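Local coordinates for 6-pyruvoyl tetrahydrobiopterin synthase (PDB 2A0S), which belongs to the 6-pyruvoyl tetrahydropterin synthase family and binds biopterin between subunits of a six-chain assembly, at residues A[55-60]-A[163-168]; A[21-26]-A[69-74]. All blocks are in the same frame, centred on the assembly; numbering follows the deposited sequence.

The two contacts lie about 10 Å apart, centre to centre, on the same side of the chain's centre. Along the chain their segments alternate: 21-26, 55-60, 69-74, 163-168. Contact 1 joins strands 48-61 and 161-167 within the antiparallel sheet. Contact 2 packs the start of helix 71-85 on strand 20-40 of that sheet. Strands 20-40 and 48-61 are neighbours, so segments 21-26 and 55-60 adjoin directly, with a probable hydrogen bond from Leu23 N to Leu58 O. Each contact also reaches a biopterin, but not the same one. In equivalent sites Glu168 binds the biopterin side chain, and segment 69-74 binds the pterin ring. Each site is built from residues of two subunits.

Contact 1: A[55-60]-A[163-168]; sequences SLRLRG and EVTVSE. With BIO (biopterin), chain D.
Glu163 carries CG anti to the backbone N (chi1 -179°), and the Arg57 chain is extended from CG to NE. With these torsions the two side chains lie side by side and point the same way. Glu163 OE2 comes within 3.3 Å of Arg57 CD. The salt bridge from Arg57 NH2 to Glu163 OE2 is long, 3.9 Å, with guanidinium and carboxylate planes 40° apart. A water at the guanidinium edge, in its plane, links the ends. It accepts from Arg57 NH2 at 3.1 Å and donates to Glu163 OE2. It also bonds Thr165 OG1 at 2.7 Å. Tyr161 OH and Thr175 OG1 bond Glu163 OE1 and Thr165 OG1, respectively. The backbones are adjacent antiparallel strands of the sheet of a tunnelling fold (T-fold). Ser55 with Thr165 and Arg57 with Glu163 are hydrogen-bonded pairs. Arg57 N reaches Glu163 O at 2.7 Å; the return bond, Glu163 N to Arg57 O, is more bent, 132° at the hydrogen. Leu56 and Val164 form the non-hydrogen-bonded pair between them. On that other face Leu56 CD1 meets Val164 CG1 at 3.7 Å, and helix 134-149 packs there through Leu142 and Leu145. Further along, Glu168 OE1 accepts from biopterin O10 at 2.6 Å.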
loop_
_atom_site.group_PDB
_atom_site.type_symbol
_atom_site.label_atom_id
_atom_site.label_comp_id
_atom_site.label_asym_id
_atom_site.label_seq_id
_atom_site.Cartn_x
_atom_site.Cartn_y
_atom_site.Cartn_z
ATOM N N SER A 55 -4.629 10.989 -9.887
ATOM C CA SER A 55 -5.736 10.056 -10.077
ATOM C C SER A 55 -6.958 10.789 -10.621
ATOM O O SER A 55 -7.213 11.942 -10.263
ATOM C CB SER A 55 -6.076 9.318 -8.780
ATOM O OG SER A 55 -6.509 10.211 -7.774
ATOM N N LEU A 56 -7.701 10.115 -11.495
ATOM C CA LEU A 56 -8.866 10.707 -12.140
ATOM C C LEU A 56 -10.155 9.980 -11.757
ATOM O O LEU A 56 -10.221 8.748 -11.795
ATOM C CB LEU A 56 -8.672 10.724 -13.663
ATOM C CG LEU A 56 -9.758 11.274 -14.594
ATOM C CD1 LEU A 56 -10.049 12.752 -14.347
ATOM C CD2 LEU A 56 -9.370 11.043 -16.047
ATOM N N ARG A 57 -11.166 10.759 -11.374
ATOM C CA ARG A 57 -12.498 10.243 -11.053
ATOM C C ARG A 57 -13.560 10.852 -11.964
ATOM O O ARG A 57 -13.572 12.064 -12.194
ATOM C CB ARG A 57 -12.860 10.519 -9.593
ATOM C CG ARG A 57 -12.484 9.414 -8.626
ATOM C CD ARG A 57 -12.918 9.764 -7.207
ATOM N NE ARG A 57 -12.468 8.778 -6.224
ATOM C CZ ARG A 57 -11.279 8.791 -5.624
ATOM N NH1 ARG A 57 -10.976 7.846 -4.744
ATOM N NH2 ARG A 57 -10.390 9.738 -5.899
ATOM N N LEU A 58 -14.450 9.998 -12.466
ATOM C CA LEU A 58 -15.521 10.393 -13.384
ATOM C C LEU A 58 -16.860 9.809 -12.951
ATOM O O LEU A 58 -16.916 8.689 -12.447
ATOM C CB LEU A 58 -15.243 9.861 -14.794
ATOM C CG LEU A 58 -14.139 10.427 -15.689
ATOM C CD1 LEU A 58 -12.816 9.729 -15.405
ATOM C CD2 LEU A 58 -14.536 10.231 -17.147
ATOM N N ARG A 59 -17.935 10.555 -13.192
ATOM C CA ARG A 59 -19.293 10.060 -12.974
ATOM C C ARG A 59 -20.114 10.147 -14.255
ATOM O O ARG A 59 -20.059 11.148 -14.973
ATOM C CB ARG A 59 -19.986 10.832 -11.850
ATOM C CG ARG A 59 -19.405 10.588 -10.469
ATOM C CD ARG A 59 -20.038 11.509 -9.443
ATOM N NE ARG A 59 -19.291 11.526 -8.188
ATOM C CZ ARG A 59 -19.407 12.466 -7.254
ATOM N NH1 ARG A 59 -18.682 12.390 -6.147
ATOM N NH2 ARG A 59 -20.240 13.486 -7.423
ATOM N N GLY A 60 -20.870 9.090 -14.532
ATOM C CA GLY A 60 -21.732 9.029 -15.707
ATOM C C GLY A 60 -22.609 7.793 -15.701
ATOM O O GLY A 60 -22.592 7.012 -14.747
ATOM N N GLU A 163 -13.105 14.812 -11.951
ATOM C CA GLU A 163 -12.408 15.093 -10.701
ATOM C C GLU A 163 -10.976 14.568 -10.739
ATOM O O GLU A 163 -10.751 13.388 -11.015
ATOM C CB GLU A 163 -13.171 14.469 -9.526
ATOM C CG GLU A 163 -12.552 14.716 -8.159
ATOM C CD GLU A 163 -13.152 13.842 -7.069
ATOM O OE1 GLU A 163 -14.337 14.035 -6.722
ATOM O OE2 GLU A 163 -12.428 12.969 -6.545
ATOM N N VAL A 164 -10.009 15.443 -10.469
ATOM C CA VAL A 164 -8.610 15.018 -10.371
ATOM C C VAL A 164 -8.064 15.187 -8.953
ATOM O O VAL A 164 -8.346 16.181 -8.279
ATOM C CB VAL A 164 -7.665 15.714 -11.408
ATOM C CG1 VAL A 164 -8.241 15.637 -12.816
ATOM C CG2 VAL A 164 -7.370 17.155 -11.023
ATOM N N THR A 165 -7.301 14.192 -8.512
ATOM C CA THR A 165 -6.579 14.258 -7.250
ATOM C C THR A 165 -5.086 14.246 -7.548
ATOM O O THR A 165 -4.579 13.328 -8.196
ATOM C CB THR A 165 -6.943 13.077 -6.318
ATOM O OG1 THR A 165 -8.344 13.108 -6.023
ATOM C CG2 THR A 165 -6.153 13.143 -5.011
ATOM N N VAL A 166 -4.395 15.284 -7.087
ATOM C CA VAL A 166 -2.949 15.380 -7.227
ATOM C C VAL A 166 -2.311 15.255 -5.847
ATOM O O VAL A 166 -2.718 15.935 -4.904
ATOM C CB VAL A 166 -2.521 16.709 -7.916
ATOM C CG1 VAL A 166 -1.001 16.857 -7.940
ATOM C CG2 VAL A 166 -3.076 16.779 -9.332
ATOM N N SER A 167 -1.331 14.365 -5.732
ATOM C CA SER A 167 -0.582 14.213 -4.491
ATOM C C SER A 167 0.838 14.741 -4.645
ATOM O O SER A 167 1.542 14.389 -5.595
ATOM C CB SER A 167 -0.564 12.752 -4.034
ATOM O OG SER A 167 0.126 11.929 -4.957
ATOM N N GLU A 168 1.236 15.604 -3.716
ATOM C CA GLU A 168 2.605 16.100 -3.625
ATOM C C GLU A 168 3.465 15.000 -3.011
ATOM O O GLU A 168 4.619 14.804 -3.390
ATOM C CB GLU A 168 2.646 17.354 -2.751
ATOM C CG GLU A 168 3.822 18.284 -3.021
ATOM C CD GLU A 168 3.794 19.542 -2.164
ATOM O OE1 GLU A 168 3.290 19.480 -1.020
ATOM O OE2 GLU A 168 4.284 20.595 -2.630
HETATM N N1 BIO D . 0.038 23.185 1.711
HETATM N N2 BIO D . -2.194 23.218 1.101
HETATM C C2 BIO D . -0.917 23.041 0.775
HETATM N N3 BIO D . -0.566 22.702 -0.544
HETATM C C4 BIO D . 0.785 22.516 -0.872
HETATM O O4 BIO D . 1.103 22.220 -2.024
HETATM C C4A BIO D . 1.748 22.673 0.125
HETATM C C8A BIO D . 1.341 23.010 1.419
HETATM N N8 BIO D . 2.260 23.165 2.387
HETATM C C7 BIO D . 3.548 23.004 2.126
HETATM C C6 BIO D . 3.973 22.660 0.840
HETATM N N5 BIO D . 3.060 22.508 -0.138
HETATM C C9 BIO D . 5.479 22.478 0.545
HETATM O O9 BIO D . 5.724 22.627 -0.861
HETATM C C10 BIO D . 6.024 21.113 1.013
HETATM O O10 BIO D . 5.082 20.070 0.747
HETATM C C11 BIO D . 6.413 21.136 2.496
HETATM O O HOH W 1 -9.941 12.037 -7.923
HETATM O O HOH W 2 -15.686 11.667 -5.651
#

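Contact 2: A[21-26]-A[69-74]; sequences AELLVE and IDFSIL. With BIO (biopterin), chain B.
Leu23 and Phe71 meet where the first turn of helix 71-85 packs on strand 20-40. This is the helix-on-sheet packing of the T-fold, beside a biopterin site. The tight part centres on Leu23. Its CG lies 3.7 Å from Phe71 CZ, and the two side chains run obliquely to each other. Its CD2 branch reaches to 3.8 Å from Ile69 CG2 and close to the Ile69 carbonyl. Phe71 holds CG beside its backbone N (chi1 -84°), and the far rim of the ring reaches strand 21-26. Biopterin N2 sits over one face of that ring, displaced toward the rim. The pterin is also held by two backbone bonds: its N2 donates to Ile69 O at 2.8 Å, and Phe71 N donates to its N1 at 3.1 Å. Thr134, Glu135 and Glu168 of the fourth subunit bond the same biopterin. That subunit also extends the sheet by pairing with Glu22, Leu23 and Leu24.

The packing is looser toward Leu74. Val25 CG1 stays 4.2 Å from Leu74 CB, and Leu23 CD2 is 4.5 Å from Leu74 CD1. On the solvent side, Ser72 is exposed and points away from the strand. Asp70, beside the biopterin, is the N-cap of the helix: its OD1 accepts from both Ser72 N and Ser72 OG, the hydroxyl at 2.7 Å, and both donors approach from the same face of the carboxylate.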
loop_
_atom_site.group_PDB
_atom_site.type_symbol
_atom_site.label_atom_id
_atom_site.label_comp_id
_atom_site.label_asym_id
_atom_site.label_seq_id
_atom_site.Cartn_x
_atom_site.Cartn_y
_atom_site.Cartn_z
ATOM N N ALA A 21 -22.597 5.272 -12.486
ATOM C CA ALA A 21 -21.381 4.637 -11.986
ATOM C C ALA A 21 -20.219 5.622 -11.930
ATOM O O ALA A 21 -20.079 6.484 -12.800
ATOM C CB ALA A 21 -21.019 3.432 -12.840
ATOM N N GLU A 22 -19.394 5.488 -10.894
ATOM C CA GLU A 22 -18.207 6.318 -10.732
ATOM C C GLU A 22 -16.947 5.518 -11.051
ATOM O O GLU A 22 -16.726 4.447 -10.488
ATOM C CB GLU A 22 -18.134 6.892 -9.315
ATOM C CG GLU A 22 -17.019 7.911 -9.114
ATOM C CD GLU A 22 -16.967 8.458 -7.701
ATOM O OE1 GLU A 22 -16.908 7.654 -6.744
ATOM O OE2 GLU A 22 -16.975 9.697 -7.549
ATOM N N LEU A 23 -16.133 6.049 -11.958
ATOM C CA LEU A 23 -14.904 5.385 -12.387
ATOM C C LEU A 23 -13.664 6.054 -11.810
ATOM O O LEU A 23 -13.548 7.281 -11.822
ATOM C CB LEU A 23 -14.821 5.348 -13.916
ATOM C CG LEU A 23 -15.328 4.106 -14.659
ATOM C CD1 LEU A 23 -16.712 3.657 -14.201
ATOM C CD2 LEU A 23 -15.321 4.361 -16.157
ATOM N N LEU A 24 -12.744 5.237 -11.305
ATOM C CA LEU A 24 -11.487 5.725 -10.749
ATOM C C LEU A 24 -10.293 5.068 -11.429
ATOM O O LEU A 24 -10.218 3.840 -11.535
ATOM C CB LEU A 24 -11.434 5.502 -9.228
ATOM C CG LEU A 24 -10.106 5.689 -8.473
ATOM C CD1 LEU A 24 -9.577 7.122 -8.558
ATOM C CD2 LEU A 24 -10.252 5.265 -7.020
ATOM N N VAL A 25 -9.363 5.900 -11.887
ATOM C CA VAL A 25 -8.111 5.419 -12.453
ATOM C C VAL A 25 -6.917 5.992 -11.672
ATOM O O VAL A 25 -6.681 7.204 -11.666
ATOM C CB VAL A 25 -8.040 5.650 -13.994
ATOM C CG1 VAL A 25 -7.929 7.130 -14.349
ATOM C CG2 VAL A 25 -6.910 4.855 -14.601
ATOM N N GLU A 26 -6.190 5.107 -10.993
ATOM C CA GLU A 26 -5.052 5.500 -10.163
ATOM C C GLU A 26 -3.871 4.548 -10.334
ATOM O O GLU A 26 -4.029 3.330 -10.257
ATOM C CB GLU A 26 -5.455 5.614 -8.683
ATOM C CG GLU A 26 -6.101 4.365 -8.077
ATOM C CD GLU A 26 -6.423 4.511 -6.595
ATOM O OE1 GLU A 26 -6.117 5.570 -6.006
ATOM O OE2 GLU A 26 -6.989 3.557 -6.017
ATOM N N ILE A 69 -17.029 4.826 -19.641
ATOM C CA ILE A 69 -15.987 5.221 -20.588
ATOM C C ILE A 69 -14.821 4.234 -20.432
ATOM O O ILE A 69 -14.522 3.795 -19.320
ATOM C CB ILE A 69 -15.539 6.708 -20.384
ATOM C CG1 ILE A 69 -14.522 7.134 -21.454
ATOM C CG2 ILE A 69 -15.018 6.946 -18.960
ATOM C CD1 ILE A 69 -14.334 8.643 -21.581
ATOM N N ASP A 70 -14.186 3.873 -21.546
ATOM C CA ASP A 70 -13.097 2.892 -21.552
ATOM C C ASP A 70 -11.904 3.356 -20.709
ATOM O O ASP A 70 -11.403 4.469 -20.893
ATOM C CB ASP A 70 -12.653 2.605 -22.993
ATOM C CG ASP A 70 -11.942 1.265 -23.142
ATOM O OD1 ASP A 70 -11.034 0.956 -22.339
ATOM O OD2 ASP A 70 -12.286 0.521 -24.084
ATOM N N PHE A 71 -11.467 2.497 -19.786
ATOM C CA PHE A 71 -10.325 2.787 -18.906
ATOM C C PHE A 71 -9.042 3.085 -19.680
ATOM O O PHE A 71 -8.256 3.944 -19.275
ATOM C CB PHE A 71 -10.067 1.630 -17.928
ATOM C CG PHE A 71 -10.924 1.664 -16.687
ATOM C CD1 PHE A 71 -11.659 0.545 -16.309
ATOM C CD2 PHE A 71 -10.986 2.803 -15.888
ATOM C CE1 PHE A 71 -12.455 0.561 -15.164
ATOM C CE2 PHE A 71 -11.778 2.829 -14.740
ATOM C CZ PHE A 71 -12.513 1.705 -14.378
ATOM N N SER A 72 -8.842 2.371 -20.789
ATOM C CA SER A 72 -7.649 2.519 -21.626
ATOM C C SER A 72 -7.489 3.936 -22.179
ATOM O O SER A 72 -6.370 4.443 -22.276
ATOM C CB SER A 72 -7.668 1.505 -22.772
ATOM O OG SER A 72 -8.759 1.741 -23.645
ATOM N N ILE A 73 -8.610 4.561 -22.539
ATOM C CA ILE A 73 -8.614 5.950 -23.001
ATOM C C ILE A 73 -8.224 6.884 -21.852
ATOM O O ILE A 73 -7.395 7.778 -22.029
ATOM C CB ILE A 73 -9.985 6.368 -23.604
ATOM C CG1 ILE A 73 -10.390 5.417 -24.738
ATOM C CG2 ILE A 73 -9.937 7.818 -24.108
ATOM C CD1 ILE A 73 -11.836 5.555 -25.199
ATOM N N LEU A 74 -8.812 6.656 -20.678
ATOM C CA LEU A 74 -8.506 7.442 -19.481
ATOM C C LEU A 74 -7.039 7.308 -19.073
ATOM O O LEU A 74 -6.390 8.302 -18.749
ATOM C CB LEU A 74 -9.419 7.047 -18.312
ATOM C CG LEU A 74 -10.940 7.170 -18.467
ATOM C CD1 LEU A 74 -11.635 6.621 -17.230
ATOM C CD2 LEU A 74 -11.377 8.608 -18.735
HETATM N N1 BIO B . -13.243 0.035 -19.108
HETATM N N2 BIO B . -14.811 1.326 -17.999
HETATM C C2 BIO B . -14.208 0.155 -18.179
HETATM N N3 BIO B . -14.576 -0.955 -17.396
HETATM C C4 BIO B . -13.928 -2.183 -17.595
HETATM O O4 BIO B . -14.243 -3.161 -16.917
HETATM C C4A BIO B . -12.931 -2.270 -18.568
HETATM C C8A BIO B . -12.607 -1.133 -19.314
HETATM N N8 BIO B . -11.650 -1.206 -20.255
HETATM C C7 BIO B . -11.013 -2.344 -20.482
HETATM C C6 BIO B . -11.319 -3.489 -19.741
HETATM N N5 BIO B . -12.280 -3.427 -18.800
HETATM C C9 BIO B . -10.572 -4.813 -20.016
HETATM O O9 BIO B . -11.346 -5.921 -19.536
HETATM C C10 BIO B . -9.170 -4.859 -19.375
HETATM O O10 BIO B . -9.187 -4.271 -18.071
HETATM C C11 BIO B . -8.117 -4.188 -20.264
#